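Local coordinates for protein N5-Carboxyaminoimidazole ribonucleotide synthetase (Staphylococcus aureus subsp. aureus, PDB 3ORQ) that catalyses the ATP-dependent conversion of 5-aminoimidazole ribonucleotide and bicarbonate to N5-carboxyaminoimidazole ribonucleotide in purine biosynthesis, at residues Leu23-Tyr36 against Ser289-Gln301. Numbering follows the deposited sequence.
Sequences LGKMMAQSAQKMGY and SQFDTHILAVTGQ
Two helices pack here through a knob-into-hole contact: F291 of helix 290-298 is the knob, in a hole made by L23, M26, M27 and S30, and the axes of 23-33 and 290-298 approach to 8.6 Å and cross at -66°. Selenomethionine M26 lays its CB over the centre of the F291 ring, 3.6 Å from the centroid; SE lies 3.7 Å from F291 CE2 in a Met-aromatic contact, oblique to the ring, and the bend at chi3 (-89°) brings CE over to CZ. M27, extended beyond CG, sets its CE over one face of the H294 imidazole, whose NE2 bonds T78 OG1. The polar side centres on D292: OD1 accepts from S30 OG (2.8 Å) on the anti side but tilted out of the carboxylate plane, and from K33 NZ (2.9 Å), a salt bridge, above it on the opposite face. OD2 takes S289 N at 3.0 Å, while S289 OG accepts from D292 N, closing a capping box. Farther along, I295 CG2 meets M34 SE, and T299 CG2 lies 4.0 Å from the centroid of the Y36 ring, over its face; Y36 OH bonds L9 O. Helix 22-33 follows strand 14-18 in the strand-turn-helix arrangement of a Rossmann-like preATP-grasp domain.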
loop_
_atom_site.group_PDB
_atom_site.type_symbol
_atom_site.label_atom_id
_atom_site.label_comp_id
_atom_site.label_asym_id
_atom_site.label_seq_id
_atom_site.Cartn_x
_atom_site.Cartn_y
_atom_site.Cartn_z
ATOM N N LEU A 23 -6.317 0.066 12.161
ATOM C CA LEU A 23 -5.574 -1.189 12.031
ATOM C C LEU A 23 -6.313 -2.125 11.075
ATOM O O LEU A 23 -5.688 -2.752 10.231
ATOM C CB LEU A 23 -5.348 -1.870 13.368
ATOM C CG LEU A 23 -4.569 -1.151 14.473
ATOM C CD1 LEU A 23 -4.501 -2.129 15.724
ATOM C CD2 LEU A 23 -3.191 -0.773 14.071
ATOM N N GLY A 24 -7.641 -2.184 11.215
ATOM C CA GLY A 24 -8.497 -2.953 10.324
ATOM C C GLY A 24 -8.366 -2.407 8.914
ATOM O O GLY A 24 -8.282 -3.172 7.943
ATOM N N LYS A 25 -8.273 -1.085 8.795
ATOM C CA LYS A 25 -8.256 -0.433 7.501
ATOM C C LYS A 25 -7.016 -0.872 6.773
ATOM O O LYS A 25 -7.043 -1.268 5.613
ATOM C CB LYS A 25 -8.238 1.109 7.692
ATOM C CG LYS A 25 -7.991 1.941 6.367
ATOM C CD LYS A 25 -7.833 3.466 6.630
ATOM C CE LYS A 25 -7.743 4.179 5.286
ATOM N NZ LYS A 25 -7.623 5.623 5.454
HETATM N N MSE A 26 -5.893 -0.814 7.450
HETATM C CA MSE A 26 -4.649 -1.172 6.795
HETATM C C MSE A 26 -4.556 -2.694 6.466
HETATM O O MSE A 26 -3.959 -3.085 5.451
HETATM C CB MSE A 26 -3.498 -0.670 7.643
HETATM C CG MSE A 26 -3.439 0.868 7.724
HETATM SE SE MSE A 26 -1.865 1.500 8.746
HETATM C CE MSE A 26 -2.642 1.499 10.484
HETATM N N MSE A 27 -5.150 -3.537 7.310
HETATM C CA MSE A 27 -5.268 -4.959 7.030
HETATM C C MSE A 27 -6.079 -5.123 5.761
HETATM O O MSE A 27 -5.725 -5.952 4.920
HETATM C CB MSE A 27 -6.073 -5.671 8.139
HETATM C CG MSE A 27 -5.333 -5.978 9.455
HETATM SE SE MSE A 27 -6.495 -6.952 10.702
HETATM C CE MSE A 27 -5.338 -6.958 12.255
ATOM N N ALA A 28 -7.199 -4.389 5.660
ATOM C CA ALA A 28 -8.120 -4.539 4.518
ATOM C C ALA A 28 -7.486 -4.053 3.204
ATOM O O ALA A 28 -7.710 -4.662 2.125
ATOM C CB ALA A 28 -9.471 -3.790 4.778
ATOM N N GLN A 29 -6.684 -2.976 3.289
ATOM C CA GLN A 29 -5.942 -2.514 2.100
ATOM C C GLN A 29 -4.948 -3.550 1.603
ATOM O O GLN A 29 -4.861 -3.790 0.395
ATOM C CB GLN A 29 -5.277 -1.162 2.333
ATOM C CG GLN A 29 -6.350 -0.045 2.492
ATOM C CD GLN A 29 -5.768 1.376 2.402
ATOM O OE1 GLN A 29 -5.717 1.937 1.337
ATOM N NE2 GLN A 29 -5.276 1.920 3.529
ATOM N N SER A 30 -4.232 -4.214 2.515
ATOM C CA SER A 30 -3.369 -5.316 2.087
ATOM C C SER A 30 -4.174 -6.475 1.496
ATOM O O SER A 30 -3.802 -7.043 0.459
ATOM C CB SER A 30 -2.509 -5.881 3.232
ATOM O OG SER A 30 -1.478 -4.964 3.515
ATOM N N ALA A 31 -5.237 -6.851 2.178
ATOM C CA ALA A 31 -6.064 -7.953 1.721
ATOM C C ALA A 31 -6.601 -7.676 0.318
ATOM O O ALA A 31 -6.572 -8.570 -0.530
ATOM C CB ALA A 31 -7.205 -8.188 2.683
ATOM N N GLN A 32 -7.094 -6.452 0.053
ATOM C CA GLN A 32 -7.660 -6.169 -1.296
ATOM C C GLN A 32 -6.581 -6.157 -2.381
ATOM O O GLN A 32 -6.746 -6.732 -3.463
ATOM C CB GLN A 32 -8.470 -4.875 -1.276
ATOM C CG GLN A 32 -9.874 -5.100 -0.656
ATOM C CD GLN A 32 -10.868 -4.188 -1.240
ATOM O OE1 GLN A 32 -11.000 -4.110 -2.474
ATOM N NE2 GLN A 32 -11.585 -3.448 -0.388
ATOM N N LYS A 33 -5.439 -5.539 -2.090
ATOM C CA LYS A 33 -4.271 -5.658 -2.956
ATOM C C LYS A 33 -3.936 -7.141 -3.373
ATOM O O LYS A 33 -3.644 -7.391 -4.519
ATOM C CB LYS A 33 -3.046 -5.083 -2.242
ATOM C CG LYS A 33 -1.726 -5.379 -2.979
ATOM C CD LYS A 33 -0.590 -4.782 -2.204
ATOM C CE LYS A 33 -0.409 -5.484 -0.849
ATOM N NZ LYS A 33 0.789 -4.963 -0.149
HETATM N N MSE A 34 -3.953 -8.071 -2.420
HETATM C CA MSE A 34 -3.683 -9.498 -2.681
HETATM C C MSE A 34 -4.865 -10.248 -3.296
HETATM O O MSE A 34 -4.758 -11.442 -3.592
HETATM C CB MSE A 34 -3.261 -10.216 -1.386
HETATM C CG MSE A 34 -1.847 -9.895 -0.954
HETATM SE SE MSE A 34 -1.375 -10.604 0.814
HETATM C CE MSE A 34 0.209 -9.463 1.018
ATOM N N GLY A 35 -5.997 -9.574 -3.455
ATOM C CA GLY A 35 -7.154 -10.209 -4.115
ATOM C C GLY A 35 -8.102 -10.996 -3.203
ATOM O O GLY A 35 -8.830 -11.854 -3.688
ATOM N N TYR A 36 -8.086 -10.700 -1.900
ATOM C CA TYR A 36 -9.092 -11.202 -0.955
ATOM C C TYR A 36 -10.225 -10.171 -0.799
ATOM O O TYR A 36 -10.002 -8.957 -0.900
ATOM C CB TYR A 36 -8.453 -11.478 0.423
ATOM C CG TYR A 36 -7.457 -12.602 0.342
ATOM C CD1 TYR A 36 -7.885 -13.913 0.355
ATOM C CD2 TYR A 36 -6.098 -12.352 0.196
ATOM C CE1 TYR A 36 -6.999 -14.957 0.238
ATOM C CE2 TYR A 36 -5.185 -13.404 0.075
ATOM C CZ TYR A 36 -5.661 -14.707 0.070
ATOM O OH TYR A 36 -4.804 -15.776 -0.039
ATOM N N SER A 289 5.102 -5.446 4.962
ATOM C CA SER A 289 4.619 -4.707 6.134
ATOM C C SER A 289 3.987 -5.671 7.107
ATOM O O SER A 289 3.697 -6.793 6.754
ATOM C CB SER A 289 3.594 -3.619 5.737
ATOM O OG SER A 289 2.285 -4.174 5.645
ATOM N N GLN A 290 3.714 -5.208 8.313
ATOM C CA GLN A 290 3.151 -6.079 9.334
ATOM C C GLN A 290 1.741 -6.497 8.975
ATOM O O GLN A 290 1.244 -7.515 9.471
ATOM C CB GLN A 290 3.218 -5.409 10.716
ATOM C CG GLN A 290 2.553 -4.066 10.825
ATOM C CD GLN A 290 2.330 -3.618 12.257
ATOM O OE1 GLN A 290 2.046 -2.443 12.503
ATOM N NE2 GLN A 290 2.414 -4.543 13.196
ATOM N N PHE A 291 1.104 -5.718 8.103
ATOM C CA PHE A 291 -0.242 -6.087 7.592
ATOM C C PHE A 291 -0.163 -7.121 6.464
ATOM O O PHE A 291 -1.007 -8.037 6.421
ATOM C CB PHE A 291 -1.032 -4.822 7.149
ATOM C CG PHE A 291 -1.116 -3.799 8.225
ATOM C CD1 PHE A 291 -1.983 -3.993 9.306
ATOM C CD2 PHE A 291 -0.204 -2.719 8.258
ATOM C CE1 PHE A 291 -2.031 -3.073 10.356
ATOM C CE2 PHE A 291 -0.241 -1.785 9.306
ATOM C CZ PHE A 291 -1.164 -1.954 10.348
ATOM N N ASP A 292 0.836 -6.998 5.567
ATOM C CA ASP A 292 0.994 -7.997 4.523
ATOM C C ASP A 292 1.195 -9.358 5.181
ATOM O O ASP A 292 0.488 -10.305 4.862
ATOM C CB ASP A 292 2.206 -7.708 3.629
ATOM C CG ASP A 292 2.105 -6.373 2.892
ATOM O OD1 ASP A 292 0.970 -5.913 2.540
ATOM O OD2 ASP A 292 3.195 -5.763 2.703
ATOM N N THR A 293 2.163 -9.467 6.081
ATOM C CA THR A 293 2.410 -10.756 6.718
ATOM C C THR A 293 1.176 -11.204 7.569
ATOM O O THR A 293 0.908 -12.365 7.709
ATOM C CB THR A 293 3.680 -10.740 7.568
ATOM O OG1 THR A 293 3.588 -9.685 8.529
ATOM C CG2 THR A 293 4.903 -10.496 6.705
ATOM N N HIS A 294 0.402 -10.274 8.094
ATOM C CA HIS A 294 -0.761 -10.686 8.854
ATOM C C HIS A 294 -1.721 -11.457 7.961
ATOM O O HIS A 294 -2.224 -12.528 8.346
ATOM C CB HIS A 294 -1.485 -9.480 9.463
ATOM C CG HIS A 294 -2.571 -9.865 10.427
ATOM N ND1 HIS A 294 -2.309 -10.235 11.727
ATOM C CD2 HIS A 294 -3.914 -9.948 10.284
ATOM C CE1 HIS A 294 -3.437 -10.499 12.355
ATOM N NE2 HIS A 294 -4.428 -10.358 11.499
ATOM N N ILE A 295 -1.960 -10.935 6.758
ATOM C CA ILE A 295 -2.874 -11.582 5.796
ATOM C C ILE A 295 -2.296 -12.902 5.296
ATOM O O ILE A 295 -3.026 -13.908 5.123
ATOM C CB ILE A 295 -3.095 -10.673 4.570
ATOM C CG1 ILE A 295 -3.644 -9.312 5.016
ATOM C CG2 ILE A 295 -4.057 -11.371 3.547
ATOM C CD1 ILE A 295 -4.904 -9.391 5.976
ATOM N N LEU A 296 -0.993 -12.906 5.032
ATOM C CA LEU A 296 -0.335 -14.127 4.573
ATOM C C LEU A 296 -0.555 -15.236 5.599
ATOM O O LEU A 296 -0.941 -16.349 5.239
ATOM C CB LEU A 296 1.177 -13.893 4.336
ATOM C CG LEU A 296 1.592 -13.144 3.067
ATOM C CD1 LEU A 296 3.080 -12.917 3.138
ATOM C CD2 LEU A 296 1.166 -13.909 1.755
ATOM N N ALA A 297 -0.306 -14.893 6.857
ATOM C CA ALA A 297 -0.401 -15.814 7.995
ATOM C C ALA A 297 -1.798 -16.383 8.151
ATOM O O ALA A 297 -2.044 -17.579 8.125
ATOM C CB ALA A 297 -0.012 -15.070 9.260
ATOM N N VAL A 298 -2.730 -15.470 8.265
ATOM C CA VAL A 298 -4.106 -15.791 8.568
ATOM C C VAL A 298 -4.755 -16.577 7.432
ATOM O O VAL A 298 -5.656 -17.408 7.683
ATOM C CB VAL A 298 -4.760 -14.433 8.932
ATOM C CG1 VAL A 298 -5.944 -14.028 8.078
ATOM C CG2 VAL A 298 -4.854 -14.269 10.428
ATOM N N THR A 299 -4.319 -16.338 6.182
ATOM C CA THR A 299 -4.878 -17.081 5.039
ATOM C C THR A 299 -4.079 -18.364 4.811
ATOM O O THR A 299 -4.343 -19.116 3.855
ATOM C CB THR A 299 -4.900 -16.239 3.724
ATOM O OG1 THR A 299 -3.553 -15.804 3.396
ATOM C CG2 THR A 299 -5.832 -14.984 3.880
ATOM N N GLY A 300 -3.110 -18.614 5.695
ATOM C CA GLY A 300 -2.395 -19.904 5.724
ATOM C C GLY A 300 -1.302 -20.032 4.651
ATOM O O GLY A 300 -0.933 -21.143 4.313
ATOM N N GLN A 301 -0.797 -18.897 4.134
ATOM C CA GLN A 301 0.282 -18.905 3.135
ATOM C C GLN A 301 1.645 -19.041 3.810
ATOM O O GLN A 301 1.765 -18.856 5.011
ATOM C CB GLN A 301 0.282 -17.609 2.315
ATOM C CG GLN A 301 -1.124 -17.131 1.769
ATOM C CD GLN A 301 -1.700 -18.089 0.827
ATOM O OE1 GLN A 301 -1.162 -18.305 -0.258
ATOM N NE2 GLN A 301 -2.795 -18.720 1.223
HETATM O O HOH W 1 0.663 -2.585 4.098
#